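Local coordinates for protein putative cell surface hydrolase (Lactobacillus plantarum, PDB 3LP5) that is of unknown substrate but probably acts as an alpha/beta-fold hydrolase at the bacterial cell surface, at residues Val168-Gly173 and Asn186-Gly191; Thr203-Thr208 and Val224-Gln229. One frame throughout, in Å; residues are numbered along the deposited sequence.

Overall arrangement
Both contacts belong to the C-terminal part of an alpha/beta-hydrolase sheet, where strands 167-172 and 201-206 run parallel as neighbours. Contact 1 joins strand 167-172 to the short helix 185-188; contact 2 joins strand 201-206, outermost in the sheet of this chain, to helix 217-231. They come in series along the chain, and their centres lie about 12 Å apart. Backbone pairing ties them: Val168 O and Ser170 N lie 2.8 Å from Thr203 N and Thr203 O, respectively, probable hydrogen bonds. The two contacts lie on opposite faces of the sheet. The general principle is local: each strand is met by a helix that follows it in sequence, and the neighbouring strands are packed from both faces.

Contact 1 (Val168-Gly173 and Asn186-Gly191)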
ATOM      1  N   VAL A 168       2.776   4.634   9.558  1.00 13.24           N
ATOM      2  CA  VAL A 168       3.264   4.040   8.353  1.00 12.76           C
ATOM      3  C   VAL A 168       4.227   2.889   8.600  1.00 13.62           C
ATOM      4  O   VAL A 168       5.229   3.043   9.358  1.00 13.18           O
ATOM      5  CB  VAL A 168       3.947   5.059   7.409  1.00 12.69           C
ATOM      6  CG1 VAL A 168       4.413   4.354   6.102  1.00 12.25           C
ATOM      7  CG2 VAL A 168       2.973   6.261   7.114  1.00 12.02           C
ATOM      8  N   TYR A 169       3.918   1.750   7.947  1.00 12.40           N
ATOM      9  CA  TYR A 169       4.851   0.570   7.857  1.00 13.46           C
ATOM     10  C   TYR A 169       5.364   0.371   6.435  1.00 14.17           C
ATOM     11  O   TYR A 169       4.565   0.336   5.467  1.00 15.21           O
ATOM     12  CB  TYR A 169       4.150  -0.702   8.313  1.00 13.51           C
ATOM     13  CG  TYR A 169       3.568  -0.576   9.695  1.00 14.14           C
ATOM     14  CD1 TYR A 169       4.332  -0.962  10.822  1.00 16.01           C
ATOM     15  CD2 TYR A 169       2.275  -0.095   9.888  1.00 16.13           C
ATOM     16  CE1 TYR A 169       3.835  -0.845  12.117  1.00 15.80           C
ATOM     17  CE2 TYR A 169       1.744   0.014  11.202  1.00 18.94           C
ATOM     18  CZ  TYR A 169       2.539  -0.366  12.286  1.00 20.66           C
ATOM     19  OH  TYR A 169       2.081  -0.237  13.549  1.00 24.44           O
ATOM     20  N   SER A 170       6.683   0.323   6.287  1.00 13.97           N
ATOM     21  CA  SER A 170       7.285   0.104   4.996  1.00 14.91           C
ATOM     22  C   SER A 170       8.091  -1.220   5.045  1.00 14.63           C
ATOM     23  O   SER A 170       9.093  -1.301   5.745  1.00 13.05           O
ATOM     24  CB  SER A 170       8.190   1.277   4.619  1.00 16.32           C
ATOM     25  OG  SER A 170       8.881   1.015   3.364  1.00 21.43           O
ATOM     26  N   ILE A 171       7.607  -2.244   4.336  1.00 13.47           N
ATOM     27  CA  ILE A 171       8.320  -3.536   4.186  1.00 13.30           C
ATOM     28  C   ILE A 171       9.258  -3.426   3.002  1.00 14.73           C
ATOM     29  O   ILE A 171       8.852  -2.942   1.937  1.00 15.16           O
ATOM     30  CB  ILE A 171       7.333  -4.668   3.939  1.00 13.41           C
ATOM     31  CG1 ILE A 171       6.438  -4.869   5.206  1.00 15.24           C
ATOM     32  CG2 ILE A 171       8.038  -5.983   3.445  1.00 11.94           C
ATOM     33  CD1 ILE A 171       5.143  -5.678   4.942  1.00 20.93           C
ATOM     34  N   ALA A 172      10.515  -3.848   3.204  1.00 15.12           N
ATOM     35  CA  ALA A 172      11.515  -3.968   2.143  1.00 15.72           C
ATOM     36  C   ALA A 172      12.273  -5.297   2.251  1.00 16.43           C
ATOM     37  O   ALA A 172      12.400  -5.897   3.340  1.00 14.43           O
ATOM     38  CB  ALA A 172      12.502  -2.806   2.242  1.00 15.77           C
ATOM     39  N   GLY A 173      12.740  -5.779   1.117  1.00 16.84           N
ATOM     40  CA  GLY A 173      13.730  -6.857   1.129  1.00 19.18           C
ATOM     41  C   GLY A 173      15.139  -6.298   1.120  1.00 20.09           C
ATOM     42  O   GLY A 173      15.364  -5.075   1.277  1.00 20.09           O
ATOM     43  N   ASN A 186      18.107   0.187  -2.209  1.00 12.80           N
ATOM     44  CA  ASN A 186      18.450   1.632  -2.105  1.00 12.47           C
ATOM     45  C   ASN A 186      17.315   2.547  -2.513  1.00 12.02           C
ATOM     46  O   ASN A 186      17.141   3.614  -1.928  1.00 12.90           O
ATOM     47  CB  ASN A 186      19.724   1.996  -2.892  1.00 12.20           C
ATOM     48  CG  ASN A 186      20.994   1.428  -2.244  1.00 14.48           C
ATOM     49  OD1 ASN A 186      20.971   0.984  -1.110  1.00 14.67           O
ATOM     50  ND2 ASN A 186      22.086   1.445  -2.959  1.00 16.15           N
ATOM     51  N   SER A 187      16.505   2.130  -3.477  1.00  9.76           N
ATOM     52  CA  SER A 187      15.320   2.905  -3.883  1.00 10.28           C
ATOM     53  C   SER A 187      14.155   2.807  -2.843  1.00  9.88           C
ATOM     54  O   SER A 187      13.613   3.797  -2.434  1.00 11.61           O
ATOM     55  CB  SER A 187      14.867   2.418  -5.283  1.00  8.63           C
ATOM     56  OG  SER A 187      13.607   2.982  -5.644  1.00 11.67           O
ATOM     57  N   VAL A 188      13.803   1.606  -2.392  1.00 11.00           N
ATOM     58  CA  VAL A 188      12.761   1.432  -1.347  1.00 11.54           C
ATOM     59  C   VAL A 188      13.126   2.245  -0.113  1.00 12.09           C
ATOM     60  O   VAL A 188      12.263   2.823   0.508  1.00 12.99           O
ATOM     61  CB  VAL A 188      12.613  -0.039  -0.972  1.00 11.36           C
ATOM     62  CG1 VAL A 188      11.484  -0.247   0.096  1.00 12.30           C
ATOM     63  CG2 VAL A 188      12.270  -0.823  -2.223  1.00 12.33           C
ATOM     64  N   ASN A 189      14.418   2.303   0.205  1.00 11.17           N
ATOM     65  CA  ASN A 189      14.888   2.991   1.391  1.00 12.61           C
ATOM     66  C   ASN A 189      14.673   4.526   1.359  1.00 11.06           C
ATOM     67  O   ASN A 189      14.672   5.143   2.400  1.00 12.07           O
ATOM     68  CB  ASN A 189      16.372   2.685   1.602  1.00 12.38           C
ATOM     69  CG  ASN A 189      16.836   3.036   3.004  1.00 19.37           C
ATOM     70  OD1 ASN A 189      16.192   2.684   4.003  1.00 23.32           O
ATOM     71  ND2 ASN A 189      17.933   3.759   3.090  1.00 21.13           N
ATOM     72  N   TYR A 190      14.458   5.118   0.184  1.00 10.10           N
ATOM     73  CA  TYR A 190      14.166   6.567   0.109  1.00 10.74           C
ATOM     74  C   TYR A 190      12.807   6.924   0.767  1.00  9.61           C
ATOM     75  O   TYR A 190      12.514   8.079   1.079  1.00 11.21           O
ATOM     76  CB  TYR A 190      14.195   7.054  -1.352  1.00  8.67           C
ATOM     77  CG  TYR A 190      15.566   7.390  -1.895  1.00  9.12           C
ATOM     78  CD1 TYR A 190      16.571   6.438  -1.929  1.00  9.47           C
ATOM     79  CD2 TYR A 190      15.810   8.649  -2.516  1.00 12.99           C
ATOM     80  CE1 TYR A 190      17.847   6.764  -2.481  1.00 10.47           C
ATOM     81  CE2 TYR A 190      17.041   8.963  -3.073  1.00 13.13           C
ATOM     82  CZ  TYR A 190      18.055   8.020  -3.054  1.00 11.88           C
ATOM     83  OH  TYR A 190      19.272   8.328  -3.656  1.00 10.25           O
ATOM     84  N   GLY A 191      12.004   5.899   1.010  1.00 11.22           N
ATOM     85  CA  GLY A 191      10.733   6.018   1.795  1.00 10.72           C
ATOM     86  C   GLY A 191      10.932   6.819   3.090  1.00 11.94           C
ATOM     87  O   GLY A 191      10.094   7.694   3.416  1.00 12.42           O
TER
HETATM   88  O   HOH W   1      11.178   2.964   3.148  1.00 25.55           O
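Strand 167-172 of the alpha/beta-hydrolase sheet meets the short helix 185-188 through the methyl groups of Ala172 and Val188. Val188 CG1 comes to 3.5 Å from Ala172 CB, somewhat tighter than ordinary van der Waals contact. This branch stands anti to the backbone N of Val188 (chi1 -178°), which carries it toward the strand; it also lies 4.2 Å from Ile171 O and, more loosely, 4.4 Å from Ser170 OG. Ser170 and Ala172, two residues apart on the strand, both direct CB toward the helix, whereas Ile171 between them turns its own away.

A water supplies the polar half of the buried contact. It donates to Val188 O at 2.9 Å and is hydrogen-bonded to Ser170 OG at 3.0 Å. Val188 O also accepts from Gly191 N at 3.1 Å, within the type I turn from Val188 to Gly191, and so is gripped by two donors.

Around this pair, Ser187 OG and Asn186 ND2 bond to Met140 O and Thr143 O, tying the helix to the loop after strand 127-134. On the face turned away from Val188, Ile171 packs on Met132 and Ile134 of strand 127-134, while the backbone of strand 167-172 pairs with both 127-134 and 201-206.

Contact 2 (Thr203-Thr208 and Val224-Gln229); sequences TEITVT and VSLIRQ
Leu226 supplies the helix side of the apolar contact with Ile205 and Val207, and its CD1 methyl does the touching. That one carbon lies 3.6 Å from Ile205 CG2 and likewise 3.6 Å from Val207 CG2, so a single leucine branch spans Ile205 on the strand and Val207 one residue beyond the strand's end. Both partners approach Leu226 alongside, their side chains sliding past it in opposite directions rather than meeting end to end. On the helix, Leu226 CG is anti to its own carbonyl carbon, and the chain then extends (chi2 168°) to bring CD1 over the strand.

The backbones themselves stay well apart, Ile205 CA being 9.1 Å from Leu226 CA, and the distance is bridged by side chains. This is the strand-to-helix layer of an alpha/beta hydrolase, with strand 201-206, outermost in the sheet of this chain, covered by helix 217-231, the next helix along the chain. Ile205 and Val207 also pack on Ile171 of the neighbouring strand 167-172, and Val207 reaches Ile223 a turn earlier on the same helix.

Among the polar bonds, some are the helix's own: Arg228 N donates to Val224 O and Gln229 N to Ser225 O, each at 3.0 Å. Others are made by side chains to residues that follow the helix. Arg228 NH2 forms a salt bridge with Glu234 OE1, and Ser225 OG and Gln229 OE1 both bond to Asn244 ND2, which links helix 217-231 to helix 238-245.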
ATOM      1  N   THR A 203       7.749   2.962  10.462  1.00 15.03           N
ATOM      2  CA  THR A 203       8.391   1.667  10.845  1.00 16.42           C
ATOM      3  C   THR A 203       8.872   0.899   9.612  1.00 16.57           C
ATOM      4  O   THR A 203       8.079   0.608   8.748  1.00 14.73           O
ATOM      5  CB  THR A 203       7.439   0.789  11.664  1.00 16.00           C
ATOM      6  OG1 THR A 203       7.115   1.494  12.839  1.00 18.49           O
ATOM      7  CG2 THR A 203       8.064  -0.531  12.114  1.00 15.18           C
ATOM      8  N   GLU A 204      10.185   0.632   9.530  1.00 16.07           N
ATOM      9  CA  GLU A 204      10.732  -0.192   8.479  1.00 17.39           C
ATOM     10  C   GLU A 204      10.812  -1.613   8.948  1.00 16.84           C
ATOM     11  O   GLU A 204      11.232  -1.877  10.083  1.00 15.05           O
ATOM     12  CB  GLU A 204      12.145   0.277   8.089  1.00 18.11           C
ATOM     13  CG  GLU A 204      12.136   1.767   7.761  1.00 24.44           C
ATOM     14  CD  GLU A 204      13.551   2.360   7.667  1.00 33.03           C
ATOM     15  OE1 GLU A 204      14.177   2.148   6.615  1.00 36.93           O
ATOM     16  OE2 GLU A 204      14.020   3.016   8.638  1.00 34.74           O
ATOM     17  N   ILE A 205      10.450  -2.532   8.043  1.00 17.99           N
ATOM     18  CA  ILE A 205      10.403  -3.972   8.353  1.00 16.58           C
ATOM     19  C   ILE A 205      11.089  -4.662   7.206  1.00 17.32           C
ATOM     20  O   ILE A 205      10.818  -4.335   6.063  1.00 16.59           O
ATOM     21  CB  ILE A 205       8.924  -4.511   8.492  1.00 17.27           C
ATOM     22  CG1 ILE A 205       8.186  -3.798   9.615  1.00 16.07           C
ATOM     23  CG2 ILE A 205       8.894  -6.073   8.726  1.00 15.84           C
ATOM     24  CD1 ILE A 205       6.648  -3.890   9.590  1.00 14.37           C
ATOM     25  N   THR A 206      11.958  -5.645   7.501  1.00 16.52           N
ATOM     26  CA  THR A 206      12.585  -6.423   6.458  1.00 17.45           C
ATOM     27  C   THR A 206      11.889  -7.759   6.258  1.00 16.48           C
ATOM     28  O   THR A 206      11.597  -8.482   7.210  1.00 16.64           O
ATOM     29  CB  THR A 206      14.103  -6.678   6.740  1.00 17.66           C
ATOM     30  OG1 THR A 206      14.717  -5.441   7.075  1.00 23.27           O
ATOM     31  CG2 THR A 206      14.795  -7.201   5.514  1.00 18.32           C
ATOM     32  N   VAL A 207      11.644  -8.086   4.996  1.00 16.82           N
ATOM     33  CA  VAL A 207      11.239  -9.419   4.586  1.00 16.40           C
ATOM     34  C   VAL A 207      12.137  -9.780   3.417  1.00 17.31           C
ATOM     35  O   VAL A 207      12.097  -9.118   2.360  1.00 15.79           O
ATOM     36  CB  VAL A 207       9.731  -9.454   4.139  1.00 16.31           C
ATOM     37  CG1 VAL A 207       9.348 -10.801   3.538  1.00 14.86           C
ATOM     38  CG2 VAL A 207       8.857  -9.158   5.325  1.00 16.16           C
ATOM     39  N   THR A 208      12.890 -10.879   3.563  1.00 18.12           N
ATOM     40  CA  THR A 208      13.882 -11.152   2.541  1.00 19.24           C
ATOM     41  C   THR A 208      13.166 -11.623   1.294  1.00 17.72           C
ATOM     42  O   THR A 208      12.229 -12.383   1.402  1.00 17.22           O
ATOM     43  CB  THR A 208      14.970 -12.134   3.013  1.00 20.81           C
ATOM     44  OG1 THR A 208      14.399 -13.442   3.112  1.00 24.54           O
ATOM     45  CG2 THR A 208      15.524 -11.710   4.373  1.00 21.06           C
ATOM     46  N   VAL A 224       1.754 -11.734   4.933  1.00 11.49           N
ATOM     47  CA  VAL A 224       0.340 -11.834   5.440  1.00 11.15           C
ATOM     48  C   VAL A 224       0.367 -11.768   6.971  1.00 11.51           C
ATOM     49  O   VAL A 224      -0.479 -11.103   7.565  1.00 12.09           O
ATOM     50  CB  VAL A 224      -0.329 -13.153   4.959  1.00 10.48           C
ATOM     51  CG1 VAL A 224      -1.655 -13.475   5.725  1.00 11.74           C
ATOM     52  CG2 VAL A 224      -0.610 -13.013   3.460  1.00 11.22           C
ATOM     53  N   SER A 225       1.390 -12.373   7.604  1.00 10.43           N
ATOM     54  CA  SER A 225       1.462 -12.329   9.043  1.00 11.03           C
ATOM     55  C   SER A 225       1.618 -10.830   9.503  1.00 10.41           C
ATOM     56  O   SER A 225       0.992 -10.409  10.451  1.00 11.67           O
ATOM     57  CB  SER A 225       2.633 -13.146   9.563  1.00 10.60           C
ATOM     58  OG  SER A 225       2.679 -13.089  10.993  1.00 13.04           O
ATOM     59  N   LEU A 226       2.402 -10.045   8.777  1.00 10.51           N
ATOM     60  CA  LEU A 226       2.682  -8.657   9.165  1.00 10.52           C
ATOM     61  C   LEU A 226       1.503  -7.766   8.908  1.00 10.75           C
ATOM     62  O   LEU A 226       1.269  -6.777   9.627  1.00 10.39           O
ATOM     63  CB  LEU A 226       3.918  -8.130   8.424  1.00 10.55           C
ATOM     64  CG  LEU A 226       5.234  -8.840   8.805  1.00  7.93           C
ATOM     65  CD1 LEU A 226       6.289  -8.440   7.798  1.00  9.09           C
ATOM     66  CD2 LEU A 226       5.714  -8.512  10.233  1.00  9.60           C
ATOM     67  N   ILE A 227       0.802  -8.050   7.816  1.00  9.49           N
ATOM     68  CA  ILE A 227      -0.362  -7.253   7.477  1.00  9.98           C
ATOM     69  C   ILE A 227      -1.356  -7.445   8.607  1.00 10.38           C
ATOM     70  O   ILE A 227      -1.871  -6.452   9.178  1.00 11.35           O
ATOM     71  CB  ILE A 227      -1.022  -7.641   6.131  1.00 10.20           C
ATOM     72  CG1 ILE A 227      -0.171  -7.225   4.935  1.00 11.13           C
ATOM     73  CG2 ILE A 227      -2.459  -7.117   6.046  1.00 10.56           C
ATOM     74  CD1 ILE A 227      -0.600  -7.930   3.617  1.00 10.92           C
ATOM     75  N   ARG A 228      -1.572  -8.695   8.975  1.00  8.91           N
ATOM     76  CA  ARG A 228      -2.470  -8.984  10.142  1.00  8.96           C
ATOM     77  C   ARG A 228      -2.051  -8.295  11.470  1.00  9.80           C
ATOM     78  O   ARG A 228      -2.862  -7.647  12.127  1.00 12.51           O
ATOM     79  CB  ARG A 228      -2.616 -10.470  10.330  1.00  8.97           C
ATOM     80  CG  ARG A 228      -3.446 -11.096   9.231  1.00  7.94           C
ATOM     81  CD  ARG A 228      -3.505 -12.620   9.411  1.00 13.18           C
ATOM     82  NE  ARG A 228      -4.129 -12.959  10.698  1.00 15.22           N
ATOM     83  CZ  ARG A 228      -3.898 -14.071  11.379  1.00 21.46           C
ATOM     84  NH1 ARG A 228      -3.079 -14.999  10.906  1.00 21.02           N
ATOM     85  NH2 ARG A 228      -4.552 -14.289  12.515  1.00 24.52           N
ATOM     86  N   GLN A 229      -0.791  -8.432  11.866  1.00 10.81           N
ATOM     87  CA  GLN A 229      -0.285  -7.846  13.078  1.00 11.30           C
ATOM     88  C   GLN A 229      -0.265  -6.301  13.083  1.00 12.83           C
ATOM     89  O   GLN A 229      -0.603  -5.701  14.082  1.00 12.74           O
ATOM     90  CB  GLN A 229       1.119  -8.377  13.367  1.00 11.28           C
ATOM     91  CG  GLN A 229       1.806  -7.717  14.574  1.00 13.89           C
ATOM     92  CD  GLN A 229       2.897  -8.570  15.130  1.00 17.46           C
ATOM     93  OE1 GLN A 229       2.962  -9.781  14.849  1.00 20.52           O
ATOM     94  NE2 GLN A 229       3.761  -7.977  15.917  1.00 18.07           N
TER